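Local structure of flavin-containing monooxygenase (6WPU) at residues A[92-101]-A[414-425]; A[80-88]-A[203-211]. The protein probably catalyses the flavin-dependent S-oxygenation of S-allyl-L-cysteine in garlic, using a bound FAD cofactor. All coordinates share one frame; numbering follows the deposited sequence.

In the fold
The FAD site of this flavoprotein illustrates how parts of a chain distant in sequence come together around a cofactor. After the dinucleotide-binding strands 24-28 and 47-52, the chain enters the loop 80-88, which touches FAD and in contact 2 meets 203-211, the connection between strands 200-203 and 217-221 of the mixed sheet. A few residues later it reaches 92-101, beside the flavin ring, and contact 1 joins this segment to helix 416-431 near the C terminus. The loop that contact 2 closes begins before contact 1 and ends inside the far longer loop closed by contact 1, and the two therefore cross. Their centres lie about 26 Å apart, and each touches FAD through its first segment.

Contact 1 (A[92-101]-A[414-425]); sequences NLPREVMGFL and IEEWRRLMYKEV. With FAD (flavin-adenine dinucleotide), chain B.
L93, next to N92, whose backbone N donates to FAD O4 at 2.8 Å, brings its CD2 to V425 CG1 at 4.0 Å and, obliquely, to the ring of Y422, while the CD of the P94 ring meets both V425 methyls. Beyond this N-cap proline, E96 rests CB against M421 SD and turns its carboxylate to R116 in a salt bridge. The backbone O of E96 lies in the plane of the W417 ring, 3.4 Å from W417 CH2. V97 packs tightly: CG2, set anti to its carbonyl carbon and beside N (CG1 chi1 151°), comes to 3.4 Å from M421 CB. Here the short helix 95-98 lies between helix 416-431 and the flavin, for M98 SD on its far side accepts a weak bond from FAD N3. R418 NH1 clasps the helix end, reaching V97 O at 2.8 Å from above the carbonyl plane and G99 O at 3.0 Å on a lone pair. E415 fixes the guanidinium side-on, NE to OE1 and NH2 to OE2, both bonds nearly straight. A water links F100 O to R418 NH2, and L101 CD2 lies 3.4 Å above one face of the R418 guanidinium, offset toward its rim, with W417 CH2 over the opposite face.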
loop_
_atom_site.group_PDB
_atom_site.type_symbol
_atom_site.label_atom_id
_atom_site.label_comp_id
_atom_site.label_asym_id
_atom_site.label_seq_id
_atom_site.Cartn_x
_atom_site.Cartn_y
_atom_site.Cartn_z
ATOM N N ASN A 92 -2.512 11.436 2.439
ATOM C CA ASN A 92 -1.352 11.970 3.149
ATOM C C ASN A 92 -0.312 12.530 2.193
ATOM O O ASN A 92 0.793 12.870 2.618
ATOM C CB ASN A 92 -0.722 10.911 4.065
ATOM C CG ASN A 92 -0.287 9.668 3.323
ATOM O OD1 ASN A 92 -0.049 9.689 2.117
ATOM N ND2 ASN A 92 -0.200 8.564 4.040
ATOM N N LEU A 93 -0.645 12.616 0.907
ATOM C CA LEU A 93 0.164 13.235 -0.129
ATOM C C LEU A 93 -0.706 14.237 -0.873
ATOM O O LEU A 93 -1.913 14.008 -1.029
ATOM C CB LEU A 93 0.701 12.182 -1.110
ATOM C CG LEU A 93 1.642 11.111 -0.559
ATOM C CD1 LEU A 93 1.854 10.042 -1.620
ATOM C CD2 LEU A 93 2.971 11.752 -0.154
ATOM N N PRO A 94 -0.146 15.366 -1.302
ATOM C CA PRO A 94 -0.926 16.302 -2.119
ATOM C C PRO A 94 -1.290 15.648 -3.438
ATOM O O PRO A 94 -0.561 14.796 -3.953
ATOM C CB PRO A 94 0.023 17.485 -2.317
ATOM C CG PRO A 94 1.382 16.887 -2.197
ATOM C CD PRO A 94 1.279 15.734 -1.240
ATOM N N ARG A 95 -2.459 16.018 -3.961
ATOM C CA ARG A 95 -3.009 15.255 -5.075
ATOM C C ARG A 95 -2.133 15.364 -6.325
ATOM O O ARG A 95 -2.110 14.427 -7.132
ATOM C CB ARG A 95 -4.449 15.699 -5.357
ATOM C CG ARG A 95 -4.599 17.152 -5.808
ATOM C CD ARG A 95 -6.060 17.605 -5.739
ATOM N NE ARG A 95 -6.928 16.887 -6.676
ATOM C CZ ARG A 95 -8.244 16.735 -6.525
ATOM N NH1 ARG A 95 -8.860 17.222 -5.450
ATOM N NH2 ARG A 95 -8.952 16.078 -7.444
ATOM N N GLU A 96 -1.393 16.472 -6.496
ATOM C CA GLU A 96 -0.513 16.592 -7.659
ATOM C C GLU A 96 0.548 15.499 -7.661
ATOM O O GLU A 96 0.909 14.973 -8.721
ATOM C CB GLU A 96 0.161 17.969 -7.710
ATOM C CG GLU A 96 -0.781 19.173 -7.818
ATOM C CD GLU A 96 -1.248 19.674 -6.447
ATOM O OE1 GLU A 96 -0.732 19.185 -5.415
ATOM O OE2 GLU A 96 -2.132 20.559 -6.407
ATOM N N VAL A 97 1.052 15.143 -6.477
ATOM C CA VAL A 97 2.111 14.141 -6.352
ATOM C C VAL A 97 1.584 12.744 -6.661
ATOM O O VAL A 97 2.310 11.912 -7.218
ATOM C CB VAL A 97 2.729 14.230 -4.938
ATOM C CG1 VAL A 97 3.270 12.885 -4.457
ATOM C CG2 VAL A 97 3.814 15.256 -4.914
ATOM N N MET A 98 0.318 12.473 -6.335
ATOM C CA MET A 98 -0.222 11.116 -6.363
ATOM C C MET A 98 -0.581 10.599 -7.752
ATOM O O MET A 98 -0.660 9.380 -7.932
ATOM C CB MET A 98 -1.482 11.038 -5.512
ATOM C CG MET A 98 -1.248 11.068 -4.035
ATOM S SD MET A 98 -2.832 11.065 -3.179
ATOM C CE MET A 98 -3.606 9.561 -3.760
ATOM N N GLY A 99 -0.843 11.476 -8.716
ATOM C CA GLY A 99 -1.431 11.030 -9.970
ATOM C C GLY A 99 -0.474 10.234 -10.845
ATOM O O GLY A 99 0.740 10.412 -10.818
ATOM N N PHE A 100 -1.046 9.329 -11.637
ATOM C CA PHE A 100 -0.299 8.710 -12.726
ATOM C C PHE A 100 0.386 9.763 -13.596
ATOM O O PHE A 100 -0.110 10.881 -13.777
ATOM C CB PHE A 100 -1.228 7.846 -13.572
ATOM C CG PHE A 100 -1.757 6.637 -12.837
ATOM C CD1 PHE A 100 -0.909 5.606 -12.493
ATOM C CD2 PHE A 100 -3.101 6.536 -12.510
ATOM C CE1 PHE A 100 -1.380 4.502 -11.827
ATOM C CE2 PHE A 100 -3.587 5.437 -11.848
ATOM C CZ PHE A 100 -2.727 4.410 -11.493
ATOM N N LEU A 101 1.549 9.389 -14.133
ATOM C CA LEU A 101 2.412 10.346 -14.822
ATOM C C LEU A 101 1.742 10.974 -16.041
ATOM O O LEU A 101 2.067 12.109 -16.412
ATOM C CB LEU A 101 3.714 9.652 -15.234
ATOM C CG LEU A 101 4.528 9.148 -14.041
ATOM C CD1 LEU A 101 5.723 8.346 -14.497
ATOM C CD2 LEU A 101 4.951 10.321 -13.154
ATOM N N ILE A 414 11.057 11.364 -13.359
ATOM C CA ILE A 414 10.131 12.041 -12.460
ATOM C C ILE A 414 10.422 13.539 -12.463
ATOM O O ILE A 414 11.587 13.969 -12.460
ATOM C CB ILE A 414 10.227 11.444 -11.046
ATOM C CG1 ILE A 414 9.739 9.992 -11.041
ATOM C CG2 ILE A 414 9.426 12.266 -10.031
ATOM C CD1 ILE A 414 8.305 9.809 -11.531
ATOM N N GLU A 415 9.353 14.339 -12.501
ATOM C CA GLU A 415 9.490 15.789 -12.542
ATOM C C GLU A 415 10.153 16.295 -11.263
ATOM O O GLU A 415 9.998 15.716 -10.182
ATOM C CB GLU A 415 8.120 16.457 -12.718
ATOM C CG GLU A 415 7.211 15.885 -13.802
ATOM C CD GLU A 415 6.279 14.802 -13.266
ATOM O OE1 GLU A 415 6.714 14.018 -12.392
ATOM O OE2 GLU A 415 5.104 14.744 -13.700
ATOM N N GLU A 416 10.899 17.396 -11.393
ATOM C CA GLU A 416 11.582 17.962 -10.230
ATOM C C GLU A 416 10.591 18.485 -9.202
ATOM O O GLU A 416 10.795 18.309 -7.993
ATOM C CB GLU A 416 12.538 19.079 -10.653
ATOM C CG GLU A 416 13.910 18.586 -11.047
ATOM C CD GLU A 416 13.987 18.218 -12.510
ATOM O OE1 GLU A 416 13.007 18.500 -13.235
ATOM O OE2 GLU A 416 15.025 17.653 -12.929
ATOM N N TRP A 417 9.515 19.136 -9.658
ATOM C CA TRP A 417 8.504 19.613 -8.722
ATOM C C TRP A 417 7.916 18.464 -7.904
ATOM O O TRP A 417 7.526 18.661 -6.747
ATOM C CB TRP A 417 7.401 20.379 -9.469
ATOM C CG TRP A 417 6.572 19.546 -10.410
ATOM C CD1 TRP A 417 6.669 19.516 -11.769
ATOM C CD2 TRP A 417 5.512 18.622 -10.062
ATOM N NE1 TRP A 417 5.746 18.634 -12.291
ATOM C CE2 TRP A 417 5.027 18.072 -11.268
ATOM C CE3 TRP A 417 4.928 18.215 -8.849
ATOM C CZ2 TRP A 417 3.994 17.126 -11.299
ATOM C CZ3 TRP A 417 3.909 17.268 -8.878
ATOM C CH2 TRP A 417 3.448 16.739 -10.097
ATOM N N ARG A 418 7.866 17.257 -8.472
ATOM C CA ARG A 418 7.276 16.131 -7.757
ATOM C C ARG A 418 8.225 15.613 -6.689
ATOM O O ARG A 418 7.786 15.253 -5.589
ATOM C CB ARG A 418 6.884 15.015 -8.734
ATOM C CG ARG A 418 5.757 14.103 -8.213
ATOM C CD ARG A 418 5.530 12.867 -9.097
ATOM N NE ARG A 418 4.949 13.132 -10.414
ATOM C CZ ARG A 418 3.704 12.810 -10.771
ATOM N NH1 ARG A 418 2.896 12.219 -9.892
ATOM N NH2 ARG A 418 3.267 13.066 -12.011
ATOM N N ARG A 419 9.528 15.585 -6.987
ATOM C CA ARG A 419 10.507 15.265 -5.950
ATOM C C ARG A 419 10.433 16.275 -4.814
ATOM O O ARG A 419 10.424 15.903 -3.633
ATOM C CB ARG A 419 11.916 15.223 -6.538
ATOM C CG ARG A 419 12.274 13.940 -7.299
ATOM C CD ARG A 419 13.662 14.077 -7.888
ATOM N NE ARG A 419 14.115 12.912 -8.649
ATOM C CZ ARG A 419 14.842 11.931 -8.126
ATOM N NH1 ARG A 419 15.174 11.964 -6.837
ATOM N NH2 ARG A 419 15.220 10.912 -8.878
ATOM N N LEU A 420 10.359 17.564 -5.159
ATOM C CA LEU A 420 10.367 18.609 -4.143
ATOM C C LEU A 420 9.079 18.601 -3.319
ATOM O O LEU A 420 9.119 18.798 -2.099
ATOM C CB LEU A 420 10.591 19.973 -4.799
ATOM C CG LEU A 420 11.957 20.184 -5.457
ATOM C CD1 LEU A 420 12.005 21.516 -6.192
ATOM C CD2 LEU A 420 13.083 20.076 -4.427
ATOM N N MET A 421 7.928 18.396 -3.965
ATOM C CA MET A 421 6.680 18.339 -3.211
ATOM C C MET A 421 6.711 17.201 -2.203
ATOM O O MET A 421 6.251 17.356 -1.060
ATOM C CB MET A 421 5.491 18.168 -4.150
ATOM C CG MET A 421 4.816 19.435 -4.620
ATOM S SD MET A 421 3.299 18.993 -5.507
ATOM C CE MET A 421 3.007 20.492 -6.426
ATOM N N TYR A 422 7.264 16.052 -2.608
ATOM C CA TYR A 422 7.365 14.916 -1.698
ATOM C C TYR A 422 8.229 15.248 -0.487
ATOM O O TYR A 422 7.871 14.900 0.645
ATOM C CB TYR A 422 7.928 13.697 -2.423
ATOM C CG TYR A 422 8.018 12.501 -1.513
ATOM C CD1 TYR A 422 6.892 11.749 -1.220
ATOM C CD2 TYR A 422 9.223 12.137 -0.925
ATOM C CE1 TYR A 422 6.966 10.654 -0.372
ATOM C CE2 TYR A 422 9.305 11.048 -0.072
ATOM C CZ TYR A 422 8.176 10.313 0.200
ATOM O OH TYR A 422 8.260 9.225 1.036
ATOM N N LYS A 423 9.378 15.906 -0.702
ATOM C CA LYS A 423 10.218 16.295 0.427
ATOM C C LYS A 423 9.502 17.300 1.316
ATOM O O LYS A 423 9.625 17.255 2.547
ATOM C CB LYS A 423 11.548 16.871 -0.066
ATOM C CG LYS A 423 12.489 15.834 -0.638
ATOM C CD LYS A 423 13.904 16.399 -0.829
ATOM C CE LYS A 423 14.783 15.449 -1.648
ATOM N NZ LYS A 423 16.236 15.772 -1.524
ATOM N N GLU A 424 8.722 18.196 0.706
ATOM C CA GLU A 424 8.024 19.233 1.458
ATOM C C GLU A 424 6.902 18.646 2.314
ATOM O O GLU A 424 6.743 19.018 3.485
ATOM C CB GLU A 424 7.474 20.278 0.494
ATOM C CG GLU A 424 6.768 21.430 1.161
ATOM C CD GLU A 424 7.741 22.491 1.650
ATOM O OE1 GLU A 424 8.957 22.390 1.339
ATOM O OE2 GLU A 424 7.278 23.422 2.345
ATOM N N VAL A 425 6.097 17.744 1.741
ATOM C CA VAL A 425 4.989 17.180 2.505
ATOM C C VAL A 425 5.510 16.198 3.544
ATOM O O VAL A 425 4.944 16.087 4.635
ATOM C CB VAL A 425 3.940 16.519 1.589
ATOM C CG1 VAL A 425 4.469 15.233 0.980
ATOM C CG2 VAL A 425 2.672 16.205 2.388
HETATM P PA FAD B . -5.059 -2.610 -3.478
HETATM O O1A FAD B . -5.700 -1.222 -3.438
HETATM O O2A FAD B . -5.067 -3.461 -2.310
HETATM O O5B FAD B . -5.709 -3.517 -4.500
HETATM C C5B FAD B . -5.521 -4.917 -4.672
HETATM C C4B FAD B . -6.726 -5.545 -5.408
HETATM O O4B FAD B . -6.561 -6.902 -5.716
HETATM C C3B FAD B . -8.012 -5.419 -4.637
HETATM O O3B FAD B . -9.011 -4.860 -5.425
HETATM C C2B FAD B . -8.370 -6.816 -4.272
HETATM O O2B FAD B . -9.733 -7.031 -4.189
HETATM C C1B FAD B . -7.752 -7.575 -5.411
HETATM N N9A FAD B . -7.416 -8.944 -5.092
HETATM C C8A FAD B . -6.712 -9.365 -3.971
HETATM N N7A FAD B . -6.582 -10.698 -3.991
HETATM C C5A FAD B . -7.221 -11.211 -5.123
HETATM C C6A FAD B . -7.416 -12.488 -5.643
HETATM N N6A FAD B . -6.893 -13.658 -4.978
HETATM N N1A FAD B . -8.080 -12.641 -6.803
HETATM C C2A FAD B . -8.599 -11.578 -7.471
HETATM N N3A FAD B . -8.441 -10.318 -7.004
HETATM C C4A FAD B . -7.763 -10.103 -5.843
HETATM N N1 FAD B . -1.332 6.053 -1.427
HETATM C C2 FAD B . -1.437 7.388 -1.957
HETATM O O2 FAD B . -0.983 7.664 -3.200
HETATM N N3 FAD B . -1.899 8.420 -1.173
HETATM C C4 FAD B . -2.349 8.174 0.108
HETATM O O4 FAD B . -2.824 9.167 0.899
HETATM C C4X FAD B . -2.483 6.791 0.607
HETATM N N5 FAD B . -3.156 6.536 1.795
HETATM C C5X FAD B . -3.304 5.220 2.222
HETATM C C6 FAD B . -3.971 4.964 3.429
HETATM C C7 FAD B . -4.131 3.647 3.846
HETATM C C7M FAD B . -4.840 3.383 5.148
HETATM C C8 FAD B . -3.632 2.594 3.082
HETATM C C8M FAD B . -3.779 1.170 3.512
HETATM C C9 FAD B . -2.962 2.848 1.881
HETATM C C9A FAD B . -2.798 4.157 1.451
HETATM N N10 FAD B . -2.126 4.416 0.208
HETATM C C10 FAD B . -1.968 5.738 -0.231
HETATM C "C1'" FAD B . -1.558 3.307 -0.575
HETATM C "C2'" FAD B . -2.470 2.450 -1.427
HETATM O "O2'" FAD B . -2.259 1.138 -1.104
HETATM C "C3'" FAD B . -2.011 2.668 -2.851
HETATM O "O3'" FAD B . -2.446 3.945 -3.118
HETATM C "C4'" FAD B . -2.604 1.722 -3.890
HETATM O "O4'" FAD B . -3.969 1.692 -3.692
HETATM C "C5'" FAD B . -2.026 0.304 -3.936
HETATM O "O5'" FAD B . -2.985 -0.391 -4.679
HETATM P P FAD B . -2.998 -1.906 -5.141
HETATM O O1P FAD B . -3.717 -2.085 -6.531
HETATM O O2P FAD B . -1.497 -2.380 -4.997
HETATM O O3P FAD B . -3.593 -2.667 -3.809
HETATM O O HOH W 1 0.242 13.388 -12.654
#

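Contact 2 (A[80-88]-A[203-211]); sequences IVHSSLYKS and HSHNYRIPE. With FAD (flavin-adenine dinucleotide), chain B.
A loop of the FAD pocket, 80-88, meets here the connection that follows strand 200-203, with H205 spanning the joint. Its imidazole, CG anti to the backbone N (chi1 178°), lies edge-on to the loop: ND1 donates in the ring plane to S84 OG at 2.7 Å, and NE2 makes a weak, bent bond to V81 O at 2.8 Å. Both ring nitrogens are thus engaged by the loop, which limits rotation of the ring. S84 OG is also hydrogen-bonded to the backbone O of Y183 and to Y296 OH. Between these two anchors H82 faces the other way; in one of its two conformers a ring face lies over the ribose carbon C2B of FAD and NE2 donates to the phosphate oxygen O2A. S83 OG accepts from L85 N at 3.1 Å, an ST turn, and is also hydrogen-bonded to T60 O. L85 O sits over one face of the R208 guanidinium, while R208 NH1 binds both H205 O and Y207 O of its own segment. Y86 CB packs against Y207 CD2 at 3.5 Å, the rings inclined at 54°. Last, K87 N donates almost linearly (178°) to R208 O at 2.8 Å, and a water joins that same carbonyl to S88 N.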
loop_
_atom_site.group_PDB
_atom_site.type_symbol
_atom_site.label_atom_id
_atom_site.label_comp_id
_atom_site.label_asym_id
_atom_site.label_seq_id
_atom_site.Cartn_x
_atom_site.Cartn_y
_atom_site.Cartn_z
ATOM N N ILE A 80 -12.926 -11.860 5.085
ATOM C CA ILE A 80 -11.899 -10.848 4.872
ATOM C C ILE A 80 -12.562 -9.590 4.332
ATOM O O ILE A 80 -13.342 -9.657 3.375
ATOM C CB ILE A 80 -10.805 -11.343 3.905
ATOM C CG1 ILE A 80 -10.127 -12.604 4.450
ATOM C CG2 ILE A 80 -9.750 -10.237 3.670
ATOM C CD1 ILE A 80 -9.571 -12.436 5.891
ATOM N N VAL A 81 -12.254 -8.443 4.936
ATOM C CA VAL A 81 -12.600 -7.146 4.362
ATOM C C VAL A 81 -11.327 -6.582 3.749
ATOM O O VAL A 81 -10.289 -6.500 4.415
ATOM C CB VAL A 81 -13.185 -6.193 5.424
ATOM C CG1 VAL A 81 -13.496 -4.859 4.796
ATOM C CG2 VAL A 81 -14.451 -6.787 6.038
ATOM N N HIS A 82 -11.379 -6.196 2.483
ATOM C CA HIS A 82 -10.127 -5.861 1.804
ATOM C C HIS A 82 -9.627 -4.472 2.188
ATOM O O HIS A 82 -8.435 -4.284 2.478
ATOM C CB HIS A 82 -10.258 -5.935 0.281
ATOM C CG HIS A 82 -8.997 -5.521 -0.418
ATOM N ND1 HIS A 82 -7.977 -6.406 -0.713
ATOM C CD2 HIS A 82 -8.552 -4.296 -0.793
ATOM C CE1 HIS A 82 -6.979 -5.746 -1.272
ATOM N NE2 HIS A 82 -7.306 -4.469 -1.340
ATOM N N SER A 83 -10.520 -3.487 2.237
ATOM C CA SER A 83 -10.110 -2.113 2.536
ATOM C C SER A 83 -9.854 -1.861 4.025
ATOM O O SER A 83 -10.606 -2.316 4.892
ATOM C CB SER A 83 -11.165 -1.127 2.038
ATOM O OG SER A 83 -10.722 0.197 2.290
ATOM N N SER A 84 -8.792 -1.097 4.306
ATOM C CA SER A 84 -8.460 -0.582 5.629
ATOM C C SER A 84 -8.828 0.886 5.823
ATOM O O SER A 84 -8.483 1.455 6.860
ATOM C CB SER A 84 -6.955 -0.740 5.895
ATOM O OG SER A 84 -6.555 -2.084 5.683
ATOM N N LEU A 85 -9.472 1.533 4.852
ATOM C CA LEU A 85 -9.727 2.964 4.993
ATOM C C LEU A 85 -10.728 3.219 6.110
ATOM O O LEU A 85 -11.700 2.477 6.261
ATOM C CB LEU A 85 -10.288 3.554 3.709
ATOM C CG LEU A 85 -9.495 3.546 2.412
ATOM C CD1 LEU A 85 -10.377 4.128 1.288
ATOM C CD2 LEU A 85 -8.224 4.325 2.564
ATOM N N TYR A 86 -10.507 4.288 6.874
ATOM C CA TYR A 86 -11.532 4.767 7.797
ATOM C C TYR A 86 -12.284 5.923 7.145
ATOM O O TYR A 86 -11.840 6.494 6.143
ATOM C CB TYR A 86 -10.928 5.180 9.148
ATOM C CG TYR A 86 -9.707 6.072 9.049
ATOM C CD1 TYR A 86 -8.427 5.519 8.909
ATOM C CD2 TYR A 86 -9.827 7.459 9.108
ATOM C CE1 TYR A 86 -7.311 6.327 8.797
ATOM C CE2 TYR A 86 -8.702 8.282 9.021
ATOM C CZ TYR A 86 -7.457 7.706 8.858
ATOM O OH TYR A 86 -6.348 8.496 8.764
ATOM N N LYS A 87 -13.445 6.255 7.709
ATOM C CA LYS A 87 -14.398 7.065 6.954
ATOM C C LYS A 87 -13.868 8.471 6.669
ATOM O O LYS A 87 -14.106 9.020 5.587
ATOM C CB LYS A 87 -15.734 7.133 7.690
ATOM C CG LYS A 87 -16.801 7.949 6.949
ATOM C CD LYS A 87 -18.157 7.812 7.648
ATOM C CE LYS A 87 -19.216 8.741 7.085
ATOM N NZ LYS A 87 -19.123 10.113 7.686
ATOM N N SER A 88 -13.158 9.075 7.617
ATOM C CA SER A 88 -12.703 10.451 7.426
ATOM C C SER A 88 -11.370 10.557 6.689
ATOM O O SER A 88 -10.877 11.674 6.510
ATOM C CB SER A 88 -12.585 11.173 8.773
ATOM O OG SER A 88 -11.597 10.542 9.555
ATOM N N HIS A 203 -7.093 -4.429 15.639
ATOM C CA HIS A 203 -6.150 -3.917 14.655
ATOM C C HIS A 203 -6.816 -2.766 13.914
ATOM O O HIS A 203 -8.029 -2.766 13.709
ATOM C CB HIS A 203 -5.719 -5.018 13.669
ATOM C CG HIS A 203 -4.535 -4.645 12.827
ATOM N ND1 HIS A 203 -4.647 -3.918 11.660
ATOM C CD2 HIS A 203 -3.211 -4.883 12.996
ATOM C CE1 HIS A 203 -3.442 -3.722 11.149
ATOM N NE2 HIS A 203 -2.555 -4.298 11.941
ATOM N N SER A 204 -6.018 -1.765 13.549
ATOM C CA SER A 204 -6.542 -0.616 12.812
ATOM C C SER A 204 -7.155 -1.002 11.479
ATOM O O SER A 204 -7.898 -0.199 10.902
ATOM C CB SER A 204 -5.427 0.396 12.548
ATOM O OG SER A 204 -4.408 -0.174 11.739
ATOM N N HIS A 205 -6.853 -2.202 10.968
ATOM C CA HIS A 205 -7.527 -2.680 9.764
ATOM C C HIS A 205 -9.039 -2.606 9.911
ATOM O O HIS A 205 -9.753 -2.429 8.922
ATOM C CB HIS A 205 -7.107 -4.115 9.459
ATOM C CG HIS A 205 -7.784 -4.704 8.258
ATOM N ND1 HIS A 205 -7.580 -4.227 6.980
ATOM C CD2 HIS A 205 -8.635 -5.753 8.140
ATOM C CE1 HIS A 205 -8.294 -4.944 6.129
ATOM N NE2 HIS A 205 -8.934 -5.883 6.803
ATOM N N ASN A 206 -9.545 -2.701 11.136
ATOM C CA ASN A 206 -10.977 -2.654 11.375
ATOM C C ASN A 206 -11.439 -1.300 11.908
ATOM O O ASN A 206 -12.593 -1.174 12.334
ATOM C CB ASN A 206 -11.372 -3.789 12.323
ATOM C CG ASN A 206 -11.109 -5.152 11.708
ATOM O OD1 ASN A 206 -11.589 -5.438 10.612
ATOM N ND2 ASN A 206 -10.327 -5.983 12.385
ATOM N N TYR A 207 -10.582 -0.275 11.872
ATOM C CA TYR A 207 -10.998 1.033 12.365
ATOM C C TYR A 207 -11.753 1.771 11.267
ATOM O O TYR A 207 -11.278 1.862 10.129
ATOM C CB TYR A 207 -9.809 1.877 12.842
ATOM C CG TYR A 207 -10.313 3.251 13.237
ATOM C CD1 TYR A 207 -11.089 3.420 14.400
ATOM C CD2 TYR A 207 -10.108 4.352 12.420
ATOM C CE1 TYR A 207 -11.598 4.663 14.750
ATOM C CE2 TYR A 207 -10.624 5.613 12.761
ATOM C CZ TYR A 207 -11.370 5.749 13.929
ATOM O OH TYR A 207 -11.886 6.967 14.275
ATOM N N ARG A 208 -12.928 2.305 11.607
ATOM C CA ARG A 208 -13.735 3.019 10.622
ATOM C C ARG A 208 -14.138 4.413 11.081
ATOM O O ARG A 208 -13.989 5.380 10.325
ATOM C CB ARG A 208 -14.999 2.228 10.282
ATOM C CG ARG A 208 -14.708 0.901 9.560
ATOM C CD ARG A 208 -13.977 1.122 8.230
ATOM N NE ARG A 208 -13.776 -0.167 7.587
ATOM C CZ ARG A 208 -12.658 -0.876 7.669
ATOM N NH1 ARG A 208 -11.602 -0.400 8.341
ATOM N NH2 ARG A 208 -12.595 -2.056 7.058
ATOM N N ILE A 209 -14.670 4.528 12.303
ATOM C CA ILE A 209 -15.299 5.766 12.757
ATOM C C ILE A 209 -15.015 5.964 14.242
ATOM O O ILE A 209 -14.775 4.988 14.966
ATOM C CB ILE A 209 -16.818 5.772 12.479
ATOM C CG1 ILE A 209 -17.507 4.570 13.140
ATOM C CG2 ILE A 209 -17.085 5.841 10.971
ATOM C CD1 ILE A 209 -19.042 4.740 13.329
ATOM N N PRO A 210 -15.030 7.201 14.731
ATOM C CA PRO A 210 -14.643 7.449 16.126
ATOM C C PRO A 210 -15.788 7.387 17.130
ATOM O O PRO A 210 -15.519 7.266 18.329
ATOM C CB PRO A 210 -14.045 8.860 16.073
ATOM C CG PRO A 210 -14.806 9.533 14.950
ATOM C CD PRO A 210 -15.136 8.445 13.941
ATOM N N GLU A 211 -17.047 7.486 16.692
ATOM C CA GLU A 211 -18.160 7.558 17.645
ATOM C C GLU A 211 -18.185 6.432 18.691
ATOM O O GLU A 211 -18.443 6.734 19.869
ATOM C CB GLU A 211 -19.496 7.597 16.884
ATOM C CG GLU A 211 -19.828 8.932 16.221
ATOM C CD GLU A 211 -19.137 9.125 14.857
ATOM O OE1 GLU A 211 -18.287 8.291 14.476
ATOM O OE2 GLU A 211 -19.445 10.121 14.168
HETATM P PA FAD B . -5.059 -2.610 -3.478
HETATM O O1A FAD B . -5.700 -1.222 -3.438
HETATM O O2A FAD B . -5.067 -3.461 -2.310
HETATM O O5B FAD B . -5.709 -3.517 -4.500
HETATM C C5B FAD B . -5.521 -4.917 -4.672
HETATM C C4B FAD B . -6.726 -5.545 -5.408
HETATM O O4B FAD B . -6.561 -6.902 -5.716
HETATM C C3B FAD B . -8.012 -5.419 -4.637
HETATM O O3B FAD B . -9.011 -4.860 -5.425
HETATM C C2B FAD B . -8.370 -6.816 -4.272
HETATM O O2B FAD B . -9.733 -7.031 -4.189
HETATM C C1B FAD B . -7.752 -7.575 -5.411
HETATM N N9A FAD B . -7.416 -8.944 -5.092
HETATM C C8A FAD B . -6.712 -9.365 -3.971
HETATM N N7A FAD B . -6.582 -10.698 -3.991
HETATM C C5A FAD B . -7.221 -11.211 -5.123
HETATM C C6A FAD B . -7.416 -12.488 -5.643
HETATM N N6A FAD B . -6.893 -13.658 -4.978
HETATM N N1A FAD B . -8.080 -12.641 -6.803
HETATM C C2A FAD B . -8.599 -11.578 -7.471
HETATM N N3A FAD B . -8.441 -10.318 -7.004
HETATM C C4A FAD B . -7.763 -10.103 -5.843
HETATM N N1 FAD B . -1.332 6.053 -1.427
HETATM C C2 FAD B . -1.437 7.388 -1.957
HETATM O O2 FAD B . -0.983 7.664 -3.200
HETATM N N3 FAD B . -1.899 8.420 -1.173
HETATM C C4 FAD B . -2.349 8.174 0.108
HETATM O O4 FAD B . -2.824 9.167 0.899
HETATM C C4X FAD B . -2.483 6.791 0.607
HETATM N N5 FAD B . -3.156 6.536 1.795
HETATM C C5X FAD B . -3.304 5.220 2.222
HETATM C C6 FAD B . -3.971 4.964 3.429
HETATM C C7 FAD B . -4.131 3.647 3.846
HETATM C C7M FAD B . -4.840 3.383 5.148
HETATM C C8 FAD B . -3.632 2.594 3.082
HETATM C C8M FAD B . -3.779 1.170 3.512
HETATM C C9 FAD B . -2.962 2.848 1.881
HETATM C C9A FAD B . -2.798 4.157 1.451
HETATM N N10 FAD B . -2.126 4.416 0.208
HETATM C C10 FAD B . -1.968 5.738 -0.231
HETATM C "C1'" FAD B . -1.558 3.307 -0.575
HETATM C "C2'" FAD B . -2.470 2.450 -1.427
HETATM O "O2'" FAD B . -2.259 1.138 -1.104
HETATM C "C3'" FAD B . -2.011 2.668 -2.851
HETATM O "O3'" FAD B . -2.446 3.945 -3.118
HETATM C "C4'" FAD B . -2.604 1.722 -3.890
HETATM O "O4'" FAD B . -3.969 1.692 -3.692
HETATM C "C5'" FAD B . -2.026 0.304 -3.936
HETATM O "O5'" FAD B . -2.985 -0.391 -4.679
HETATM P P FAD B . -2.998 -1.906 -5.141
HETATM O O1P FAD B . -3.717 -2.085 -6.531
HETATM O O2P FAD B . -1.497 -2.380 -4.997
HETATM O O3P FAD B . -3.593 -2.667 -3.809
HETATM O O HOH W 2 -7.407 1.943 9.377
HETATM O O HOH W 3 -13.443 8.080 10.370
#